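Long-range contact in alternansucrase (PDB 6HVG), which belongs to glycoside hydrolase family 70 and carries, besides its TIM-barrel-type catalytic region, repeats of the choline-binding and cell-wall-binding type: residues N1376-K1390 / N1398-R1410. Sequence-based numbering, arbitrary orientation.
Sequences NVYYFDDQGKMVRDK and NFYHLNVDGTMSR
His1401 opens the contact along 1398-1410, its CD2 lying 3.7 Å from the carbonyl O of Lys1390. The next residue, Leu1402, forms an antiparallel hydrogen-bonded pair with Lys1390: Leu1402 N reaches Lys1390 O at 3.0 Å and 164°, while Lys1390 N returns a longer bond in the carbonyl plane of Leu1402 O. Because Asp1389 also faces Leu1402, the edge carries a G1 beta bulge. With CG anti to the carbonyl carbon (chi1 -55°), Leu1402 brings CD1 to 3.9 Å from both Val1387 CB and Tyr1379 CB, the larger apolar patch of the contact. Asn1403 O then accepts from Asp1389 N at 2.8 Å, the donor standing well above the carbonyl plane. One residue on, the extended side chain of the exposed Arg1388 brings its guanidinium edge to Val1404 O, a weak bond from NH1.

Asp1405 OD1 takes both Thr1407 N, closing an Asx turn, and Thr1407 OG1, which itself accepts from Asn1403 ND2. The backbone O of Asp1405 lies at the edge of the Tyr1378 ring, in its plane, 3.7 Å from Tyr1378 CE2, and Gly1406 O comes 3.4 Å from Tyr1378 CD2. Met1386 SD packs 4.2 Å from Gly1406 CA, and Thr1407 CG2 lies by the tyrosine hydroxyl. Met1408 N ends the series with a weak bond to Val1377 O, its CE near Val1377 CB.

The hairpin ending in 1377-1380 belongs to a putative cell wall binding repeat, and the next, 1390-1402, is consistent with another. Main-chain bonds close the base of the second hairpin, whereas its tie to the first rests chiefly on side-chain packing.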
loop_
_atom_site.group_PDB
_atom_site.type_symbol
_atom_site.label_atom_id
_atom_site.label_comp_id
_atom_site.label_asym_id
_atom_site.label_seq_id
_atom_site.Cartn_x
_atom_site.Cartn_y
_atom_site.Cartn_z
ATOM N N ASN A 1376 -3.180 -8.865 -46.122
ATOM C CA ASN A 1376 -2.680 -8.119 -44.966
ATOM C C ASN A 1376 -2.693 -8.957 -43.683
ATOM O O ASN A 1376 -3.662 -9.642 -43.399
ATOM C CB ASN A 1376 -3.535 -6.867 -44.701
ATOM C CG ASN A 1376 -3.620 -5.954 -45.897
ATOM O OD1 ASN A 1376 -2.689 -5.217 -46.167
ATOM N ND2 ASN A 1376 -4.736 -5.989 -46.612
ATOM N N VAL A 1377 -1.642 -8.858 -42.876
ATOM C CA VAL A 1377 -1.556 -9.641 -41.650
ATOM C C VAL A 1377 -1.873 -8.769 -40.446
ATOM O O VAL A 1377 -1.399 -7.648 -40.349
ATOM C CB VAL A 1377 -0.173 -10.313 -41.474
ATOM C CG1 VAL A 1377 -0.169 -11.158 -40.215
ATOM C CG2 VAL A 1377 0.140 -11.183 -42.691
ATOM N N TYR A 1378 -2.704 -9.294 -39.545
ATOM C CA TYR A 1378 -3.063 -8.633 -38.293
ATOM C C TYR A 1378 -2.718 -9.575 -37.137
ATOM O O TYR A 1378 -2.466 -10.757 -37.368
ATOM C CB TYR A 1378 -4.558 -8.322 -38.269
ATOM C CG TYR A 1378 -5.053 -7.437 -39.396
ATOM C CD1 TYR A 1378 -5.280 -7.938 -40.668
ATOM C CD2 TYR A 1378 -5.317 -6.077 -39.170
ATOM C CE1 TYR A 1378 -5.740 -7.110 -41.688
ATOM C CE2 TYR A 1378 -5.778 -5.249 -40.179
ATOM C CZ TYR A 1378 -5.996 -5.765 -41.431
ATOM O OH TYR A 1378 -6.464 -4.934 -42.413
ATOM N N TYR A 1379 -2.688 -9.061 -35.907
ATOM C CA TYR A 1379 -2.493 -9.905 -34.734
ATOM C C TYR A 1379 -3.662 -9.761 -33.768
ATOM O O TYR A 1379 -4.237 -8.691 -33.631
ATOM C CB TYR A 1379 -1.187 -9.554 -34.000
ATOM C CG TYR A 1379 -0.930 -10.356 -32.717
ATOM C CD1 TYR A 1379 -1.344 -9.896 -31.480
ATOM C CD2 TYR A 1379 -0.268 -11.582 -32.757
ATOM C CE1 TYR A 1379 -1.111 -10.626 -30.322
ATOM C CE2 TYR A 1379 -0.033 -12.318 -31.598
ATOM C CZ TYR A 1379 -0.451 -11.829 -30.390
ATOM O OH TYR A 1379 -0.245 -12.574 -29.251
ATOM N N PHE A 1380 -3.981 -10.862 -33.086
ATOM C CA PHE A 1380 -5.109 -10.914 -32.175
ATOM C C PHE A 1380 -4.647 -11.430 -30.815
ATOM O O PHE A 1380 -3.955 -12.459 -30.743
ATOM C CB PHE A 1380 -6.215 -11.791 -32.803
ATOM C CG PHE A 1380 -6.662 -11.284 -34.141
ATOM C CD1 PHE A 1380 -7.688 -10.374 -34.236
ATOM C CD2 PHE A 1380 -6.020 -11.677 -35.302
ATOM C CE1 PHE A 1380 -8.078 -9.881 -35.465
ATOM C CE2 PHE A 1380 -6.408 -11.185 -36.546
ATOM C CZ PHE A 1380 -7.434 -10.282 -36.621
ATOM N N ASP A 1381 -5.072 -10.748 -29.751
ATOM C CA ASP A 1381 -4.526 -10.973 -28.414
ATOM C C ASP A 1381 -5.111 -12.203 -27.678
ATOM O O ASP A 1381 -5.887 -12.958 -28.232
ATOM C CB ASP A 1381 -4.654 -9.697 -27.573
ATOM C CG ASP A 1381 -6.060 -9.397 -27.151
ATOM O OD1 ASP A 1381 -6.923 -10.310 -27.204
ATOM O OD2 ASP A 1381 -6.312 -8.238 -26.735
ATOM N N ASP A 1382 -4.682 -12.408 -26.438
ATOM C CA ASP A 1382 -5.127 -13.515 -25.585
ATOM C C ASP A 1382 -6.637 -13.735 -25.639
ATOM O O ASP A 1382 -7.090 -14.879 -25.578
ATOM C CB ASP A 1382 -4.736 -13.263 -24.115
ATOM C CG ASP A 1382 -3.228 -13.180 -23.899
ATOM O OD1 ASP A 1382 -2.505 -12.662 -24.783
ATOM O OD2 ASP A 1382 -2.757 -13.604 -22.816
ATOM N N GLN A 1383 -7.407 -12.653 -25.743
ATOM C CA GLN A 1383 -8.875 -12.737 -25.723
ATOM C C GLN A 1383 -9.543 -12.543 -27.076
ATOM O O GLN A 1383 -10.741 -12.343 -27.137
ATOM C CB GLN A 1383 -9.426 -11.699 -24.776
ATOM C CG GLN A 1383 -8.984 -11.831 -23.330
ATOM C CD GLN A 1383 -9.765 -10.866 -22.455
ATOM O OE1 GLN A 1383 -9.741 -9.656 -22.689
ATOM N NE2 GLN A 1383 -10.489 -11.393 -21.477
ATOM N N GLY A 1384 -8.757 -12.598 -28.149
ATOM C CA GLY A 1384 -9.261 -12.516 -29.512
ATOM C C GLY A 1384 -9.305 -11.148 -30.152
ATOM O O GLY A 1384 -9.564 -11.066 -31.353
ATOM N N LYS A 1385 -9.075 -10.078 -29.369
ATOM C CA LYS A 1385 -9.140 -8.683 -29.889
ATOM C C LYS A 1385 -7.946 -8.345 -30.776
ATOM O O LYS A 1385 -6.822 -8.781 -30.509
ATOM C CB LYS A 1385 -9.233 -7.656 -28.763
ATOM C CG LYS A 1385 -10.574 -7.588 -28.093
ATOM C CD LYS A 1385 -10.503 -6.877 -26.746
ATOM C CE LYS A 1385 -11.833 -7.001 -26.002
ATOM N NZ LYS A 1385 -11.695 -6.990 -24.520
ATOM N N MET A 1386 -8.193 -7.576 -31.831
ATOM C CA MET A 1386 -7.115 -7.077 -32.685
ATOM C C MET A 1386 -6.289 -6.081 -31.883
ATOM O O MET A 1386 -6.818 -5.345 -31.058
ATOM C CB MET A 1386 -7.698 -6.419 -33.928
ATOM C CG MET A 1386 -6.692 -5.931 -34.968
ATOM S SD MET A 1386 -7.479 -4.802 -36.164
ATOM C CE MET A 1386 -8.265 -6.011 -37.246
ATOM N N VAL A 1387 -4.987 -6.095 -32.112
ATOM C CA VAL A 1387 -4.069 -5.159 -31.466
ATOM C C VAL A 1387 -3.614 -4.124 -32.492
ATOM O O VAL A 1387 -3.317 -4.463 -33.648
ATOM C CB VAL A 1387 -2.835 -5.880 -30.894
ATOM C CG1 VAL A 1387 -1.993 -4.935 -30.045
ATOM C CG2 VAL A 1387 -3.261 -7.088 -30.077
ATOM N N ARG A 1388 -3.559 -2.870 -32.040
ATOM C CA ARG A 1388 -3.233 -1.716 -32.896
ATOM C C ARG A 1388 -2.145 -0.824 -32.283
ATOM O O ARG A 1388 -2.103 -0.643 -31.051
ATOM C CB ARG A 1388 -4.480 -0.856 -33.079
ATOM C CG ARG A 1388 -5.683 -1.515 -33.732
ATOM C CD ARG A 1388 -6.935 -0.690 -33.413
ATOM N NE ARG A 1388 -8.052 -0.985 -34.299
ATOM C CZ ARG A 1388 -8.184 -0.492 -35.525
ATOM N NH1 ARG A 1388 -7.270 0.319 -36.030
ATOM N NH2 ARG A 1388 -9.226 -0.834 -36.265
ATOM N N ASP A 1389 -1.282 -0.283 -33.147
ATOM C CA ASP A 1389 -0.333 0.772 -32.757
ATOM C C ASP A 1389 0.561 0.369 -31.593
ATOM O O ASP A 1389 0.560 1.017 -30.537
ATOM C CB ASP A 1389 -1.112 2.059 -32.422
ATOM C CG ASP A 1389 -0.218 3.279 -32.180
ATOM O OD1 ASP A 1389 0.954 3.308 -32.624
ATOM O OD2 ASP A 1389 -0.725 4.232 -31.550
ATOM N N LYS A 1390 1.320 -0.704 -31.777
ATOM C CA LYS A 1390 2.377 -1.062 -30.818
ATOM C C LYS A 1390 3.312 -2.133 -31.363
ATOM O O LYS A 1390 3.005 -2.836 -32.335
ATOM C CB LYS A 1390 1.789 -1.445 -29.444
ATOM C CG LYS A 1390 1.495 -2.900 -29.208
ATOM C CD LYS A 1390 0.951 -3.129 -27.801
ATOM C CE LYS A 1390 1.092 -4.587 -27.385
ATOM N NZ LYS A 1390 0.359 -4.903 -26.129
ATOM N N ASN A 1398 11.538 -12.666 -31.879
ATOM C CA ASN A 1398 11.027 -12.020 -33.084
ATOM C C ASN A 1398 10.208 -10.792 -32.706
ATOM O O ASN A 1398 9.385 -10.834 -31.783
ATOM C CB ASN A 1398 10.170 -12.979 -33.907
ATOM C CG ASN A 1398 10.976 -14.119 -34.479
ATOM O OD1 ASN A 1398 10.926 -15.228 -33.965
ATOM N ND2 ASN A 1398 11.743 -13.852 -35.528
ATOM N N PHE A 1399 10.457 -9.686 -33.400
ATOM C CA PHE A 1399 9.726 -8.456 -33.121
ATOM C C PHE A 1399 8.832 -8.109 -34.300
ATOM O O PHE A 1399 9.196 -8.317 -35.450
ATOM C CB PHE A 1399 10.704 -7.325 -32.747
ATOM C CG PHE A 1399 11.045 -7.292 -31.273
ATOM C CD1 PHE A 1399 10.353 -6.447 -30.392
ATOM C CD2 PHE A 1399 12.001 -8.142 -30.749
ATOM C CE1 PHE A 1399 10.627 -6.440 -29.026
ATOM C CE2 PHE A 1399 12.277 -8.150 -29.381
ATOM C CZ PHE A 1399 11.594 -7.298 -28.522
ATOM N N TYR A 1400 7.625 -7.639 -34.009
ATOM C CA TYR A 1400 6.707 -7.156 -35.056
ATOM C C TYR A 1400 6.091 -5.831 -34.625
ATOM O O TYR A 1400 6.068 -5.502 -33.429
ATOM C CB TYR A 1400 5.599 -8.169 -35.322
ATOM C CG TYR A 1400 6.045 -9.616 -35.432
ATOM C CD1 TYR A 1400 6.324 -10.202 -36.680
ATOM C CD2 TYR A 1400 6.153 -10.418 -34.298
ATOM C CE1 TYR A 1400 6.687 -11.544 -36.778
ATOM C CE2 TYR A 1400 6.533 -11.752 -34.394
ATOM C CZ TYR A 1400 6.802 -12.308 -35.622
ATOM O OH TYR A 1400 7.168 -13.637 -35.689
ATOM N N HIS A 1401 5.628 -5.061 -35.603
ATOM C CA HIS A 1401 4.951 -3.797 -35.331
ATOM C C HIS A 1401 3.586 -3.814 -35.980
ATOM O O HIS A 1401 3.430 -4.281 -37.113
ATOM C CB HIS A 1401 5.745 -2.588 -35.829
ATOM C CG HIS A 1401 4.987 -1.294 -35.735
ATOM N ND1 HIS A 1401 4.395 -0.678 -36.821
ATOM C CD2 HIS A 1401 4.691 -0.525 -34.658
ATOM C CE1 HIS A 1401 3.790 0.429 -36.415
ATOM N NE2 HIS A 1401 3.955 0.543 -35.108
ATOM N N LEU A 1402 2.612 -3.286 -35.254
ATOM C CA LEU A 1402 1.278 -3.158 -35.769
ATOM C C LEU A 1402 0.935 -1.687 -35.895
ATOM O O LEU A 1402 1.011 -0.913 -34.923
ATOM C CB LEU A 1402 0.287 -3.907 -34.885
ATOM C CG LEU A 1402 0.697 -5.370 -34.709
ATOM C CD1 LEU A 1402 0.160 -5.936 -33.403
ATOM C CD2 LEU A 1402 0.256 -6.160 -35.931
ATOM N N ASN A 1403 0.574 -1.311 -37.120
ATOM C CA ASN A 1403 0.208 0.061 -37.477
ATOM C C ASN A 1403 -1.058 0.461 -36.734
ATOM O O ASN A 1403 -1.613 -0.336 -35.959
ATOM C CB ASN A 1403 0.032 0.163 -38.990
ATOM C CG ASN A 1403 1.366 0.194 -39.731
ATOM O OD1 ASN A 1403 2.389 0.604 -39.185
ATOM N ND2 ASN A 1403 1.359 -0.249 -40.982
ATOM N N VAL A 1404 -1.497 1.698 -36.943
ATOM C CA VAL A 1404 -2.730 2.200 -36.321
ATOM C C VAL A 1404 -3.931 1.464 -36.920
ATOM O O VAL A 1404 -4.816 1.029 -36.211
ATOM C CB VAL A 1404 -2.916 3.726 -36.509
ATOM C CG1 VAL A 1404 -4.086 4.221 -35.655
ATOM C CG2 VAL A 1404 -1.629 4.481 -36.169
ATOM N N ASP A 1405 -3.931 1.298 -38.236
ATOM C CA ASP A 1405 -5.021 0.596 -38.921
ATOM C C ASP A 1405 -5.028 -0.925 -38.670
ATOM O O ASP A 1405 -5.853 -1.641 -39.233
ATOM C CB ASP A 1405 -4.987 0.899 -40.436
ATOM C CG ASP A 1405 -3.716 0.394 -41.124
ATOM O OD1 ASP A 1405 -2.878 -0.255 -40.467
ATOM O OD2 ASP A 1405 -3.543 0.660 -42.333
ATOM N N GLY A 1406 -4.092 -1.415 -37.853
ATOM C CA GLY A 1406 -4.028 -2.826 -37.477
ATOM C C GLY A 1406 -2.971 -3.635 -38.239
ATOM O O GLY A 1406 -2.500 -4.679 -37.752
ATOM N N THR A 1407 -2.554 -3.157 -39.412
ATOM C CA THR A 1407 -1.683 -3.963 -40.271
ATOM C C THR A 1407 -0.312 -4.119 -39.639
ATOM O O THR A 1407 0.119 -3.283 -38.842
ATOM C CB THR A 1407 -1.512 -3.370 -41.683
ATOM O OG1 THR A 1407 -1.028 -2.034 -41.594
ATOM C CG2 THR A 1407 -2.831 -3.390 -42.413
ATOM N N MET A 1408 0.356 -5.203 -40.009
ATOM C CA MET A 1408 1.690 -5.512 -39.522
ATOM C C MET A 1408 2.770 -5.087 -40.521
ATOM O O MET A 1408 2.933 -5.705 -41.574
ATOM C CB MET A 1408 1.817 -7.012 -39.231
ATOM C CG MET A 1408 3.215 -7.403 -38.748
ATOM S SD MET A 1408 3.773 -9.045 -39.303
ATOM C CE MET A 1408 3.922 -8.758 -41.063
ATOM N N SER A 1409 3.521 -4.048 -40.164
ATOM C CA SER A 1409 4.669 -3.633 -40.953
ATOM C C SER A 1409 5.813 -4.647 -40.763
ATOM O O SER A 1409 6.495 -5.025 -41.737
ATOM C CB SER A 1409 5.100 -2.221 -40.552
ATOM O OG SER A 1409 5.738 -1.573 -41.646
ATOM N N ARG A 1410 5.979 -5.107 -39.513
ATOM C CA ARG A 1410 7.050 -6.053 -39.105
ATOM C C ARG A 1410 8.452 -5.544 -39.451
ATOM O O ARG A 1410 9.448 -6.111 -39.005
ATOM C CB ARG A 1410 6.843 -7.458 -39.697
#